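AvrL567-A (PDB 2OPC) is a flax rust avirulence protein, an effector that probably triggers plant disease resistance when the host recognises it. Local coordinates at residues V32-D37 / I119-V124. Numbering follows the deposited sequence.
Sequences VKVKWD and IKIKLV
Ile-121 meets Val-34: its CG1 sits between the backbone N and the carbonyl carbon (chi1 52°), and the straight second torsion (177°) sends CD1 out from strand 118-125. Val-34 has CG1 anti to the backbone N (chi1 -168°), and that methyl receives Ile-121 CD1 tip to tip at 4.1 Å. Two residues away in each strand, Leu-123 and Val-32 meet at a slant. Leu-123 CD1 lies 3.7 Å from Val-32 CG2, and the same methyl also approaches CB of Val-32. At the other end the backbones stand further apart, and Trp-36 bridges the gap with its side chain. Trp-36 CH2 comes to 4.2 Å from Ile-119 CD1, which approaches the indole obliquely. Trp-36 NE1 is hydrogen-bonded to Tyr-19 O, and the ring stacks with Phe-18. No hydrogen bond joins the two strands; the contact is wholly apolar. The axes of segments 32-36 and 119-124 run roughly antiparallel, 9.9 Å apart at their closest. Leu-28 touches Val-34, Ile-121 and Leu-123 from strand 25-28. Lysines alternate with the inward residues and take no part in the contact. Such face-to-face packing of a three-stranded and a four-stranded antiparallel sheet is characteristic of a beta-sandwich core.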
loop_
_atom_site.group_PDB
_atom_site.type_symbol
_atom_site.label_atom_id
_atom_site.label_comp_id
_atom_site.label_asym_id
_atom_site.label_seq_id
_atom_site.Cartn_x
_atom_site.Cartn_y
_atom_site.Cartn_z
ATOM N N VAL A 32 -5.247 -3.796 7.687
ATOM C CA VAL A 32 -5.248 -2.407 7.283
ATOM C C VAL A 32 -6.019 -2.268 5.992
ATOM O O VAL A 32 -5.735 -2.990 5.027
ATOM C CB VAL A 32 -3.776 -1.942 7.082
ATOM C CG1 VAL A 32 -3.686 -0.512 6.572
ATOM C CG2 VAL A 32 -2.999 -2.038 8.389
ATOM N N LYS A 33 -7.002 -1.379 5.976
ATOM C CA LYS A 33 -7.676 -1.059 4.706
ATOM C C LYS A 33 -6.948 0.088 4.058
ATOM O O LYS A 33 -6.231 0.898 4.706
ATOM C CB LYS A 33 -9.169 -0.760 4.820
ATOM C CG LYS A 33 -9.504 0.267 5.763
ATOM C CD LYS A 33 -11.058 0.418 5.838
ATOM C CE LYS A 33 -11.425 1.521 6.773
ATOM N NZ LYS A 33 -12.828 1.943 6.623
ATOM N N VAL A 34 -7.092 0.123 2.723
ATOM C CA VAL A 34 -6.350 1.046 1.863
ATOM C C VAL A 34 -7.292 1.734 0.894
ATOM O O VAL A 34 -8.157 1.058 0.320
ATOM C CB VAL A 34 -5.246 0.304 1.049
ATOM C CG1 VAL A 34 -4.275 1.293 0.391
ATOM C CG2 VAL A 34 -4.476 -0.663 1.931
ATOM N N LYS A 35 -7.115 3.038 0.681
ATOM C CA LYS A 35 -7.862 3.741 -0.379
ATOM C C LYS A 35 -6.898 4.740 -1.014
ATOM O O LYS A 35 -5.775 4.906 -0.537
ATOM C CB LYS A 35 -9.106 4.479 0.185
ATOM C CG LYS A 35 -8.744 5.691 1.047
ATOM C CD LYS A 35 -9.989 6.461 1.442
ATOM C CE LYS A 35 -9.597 7.712 2.232
ATOM N NZ LYS A 35 -10.817 8.558 2.517
ATOM N N TRP A 36 -7.336 5.414 -2.075
ATOM C CA TRP A 36 -6.518 6.461 -2.653
ATOM C C TRP A 36 -6.744 7.791 -1.982
ATOM O O TRP A 36 -7.836 8.089 -1.504
ATOM C CB TRP A 36 -6.805 6.603 -4.166
ATOM C CG TRP A 36 -6.289 5.472 -4.978
ATOM C CD1 TRP A 36 -7.016 4.512 -5.651
ATOM C CD2 TRP A 36 -4.922 5.218 -5.265
ATOM N NE1 TRP A 36 -6.182 3.639 -6.299
ATOM C CE2 TRP A 36 -4.883 4.062 -6.094
ATOM C CE3 TRP A 36 -3.716 5.847 -4.889
ATOM C CZ2 TRP A 36 -3.676 3.541 -6.582
ATOM C CZ3 TRP A 36 -2.516 5.318 -5.359
ATOM C CH2 TRP A 36 -2.507 4.164 -6.191
ATOM N N ASP A 37 -5.720 8.650 -2.041
ATOM C CA ASP A 37 -5.821 9.962 -1.422
ATOM C C ASP A 37 -6.856 10.830 -2.067
ATOM O O ASP A 37 -7.611 11.533 -1.364
ATOM C CB ASP A 37 -4.432 10.637 -1.337
ATOM C CG ASP A 37 -3.734 10.794 -2.707
ATOM O OD1 ASP A 37 -4.018 10.080 -3.684
ATOM O OD2 ASP A 37 -2.861 11.686 -2.800
ATOM N N ILE A 119 -0.722 -1.177 -8.528
ATOM C CA ILE A 119 0.513 -1.334 -7.745
ATOM C C ILE A 119 0.353 -2.613 -6.916
ATOM O O ILE A 119 -0.722 -3.170 -6.758
ATOM C CB ILE A 119 0.810 -0.110 -6.821
ATOM C CG1 ILE A 119 -0.235 0.054 -5.689
ATOM C CG2 ILE A 119 0.907 1.162 -7.677
ATOM C CD1 ILE A 119 0.119 1.200 -4.744
ATOM N N LYS A 120 1.510 -3.104 -6.465
ATOM C CA LYS A 120 1.559 -4.305 -5.580
ATOM C C LYS A 120 2.062 -3.887 -4.220
ATOM O O LYS A 120 3.209 -3.447 -4.106
ATOM C CB LYS A 120 2.518 -5.345 -6.154
ATOM C CG LYS A 120 2.101 -5.953 -7.490
ATOM C CD LYS A 120 3.179 -7.011 -7.938
ATOM C CE LYS A 120 2.926 -7.523 -9.305
ATOM N NZ LYS A 120 3.896 -8.612 -9.561
ATOM N N ILE A 121 1.215 -4.086 -3.198
ATOM C CA ILE A 121 1.571 -3.666 -1.813
ATOM C C ILE A 121 1.260 -4.784 -0.837
ATOM O O ILE A 121 0.424 -5.652 -1.074
ATOM C CB ILE A 121 0.870 -2.349 -1.384
ATOM C CG1 ILE A 121 -0.645 -2.448 -1.618
ATOM C CG2 ILE A 121 1.513 -1.183 -2.143
ATOM C CD1 ILE A 121 -1.449 -1.179 -1.141
ATOM N N LYS A 122 2.004 -4.770 0.279
ATOM C CA LYS A 122 1.741 -5.736 1.352
ATOM C C LYS A 122 2.358 -5.194 2.647
ATOM O O LYS A 122 3.158 -4.262 2.633
ATOM C CB LYS A 122 2.359 -7.104 1.015
ATOM C CG LYS A 122 3.889 -7.074 0.941
ATOM C CD LYS A 122 4.432 -8.455 0.506
ATOM C CE LYS A 122 5.928 -8.408 0.382
ATOM N NZ LYS A 122 6.439 -9.798 0.164
ATOM N N LEU A 123 1.976 -5.817 3.751
ATOM C CA LEU A 123 2.585 -5.497 5.042
ATOM C C LEU A 123 3.536 -6.575 5.467
ATOM O O LEU A 123 3.283 -7.758 5.261
ATOM C CB LEU A 123 1.506 -5.476 6.141
ATOM C CG LEU A 123 0.390 -4.456 5.954
ATOM C CD1 LEU A 123 -0.621 -4.579 7.117
ATOM C CD2 LEU A 123 0.983 -3.021 5.829
ATOM N N VAL A 124 4.585 -6.121 6.136
ATOM C CA VAL A 124 5.437 -7.041 6.910
ATOM C C VAL A 124 5.604 -6.414 8.300
ATOM O O VAL A 124 5.542 -5.207 8.461
ATOM C CB VAL A 124 6.848 -7.327 6.282
ATOM C CG1 VAL A 124 6.715 -7.918 4.874
ATOM C CG2 VAL A 124 7.752 -6.107 6.247
#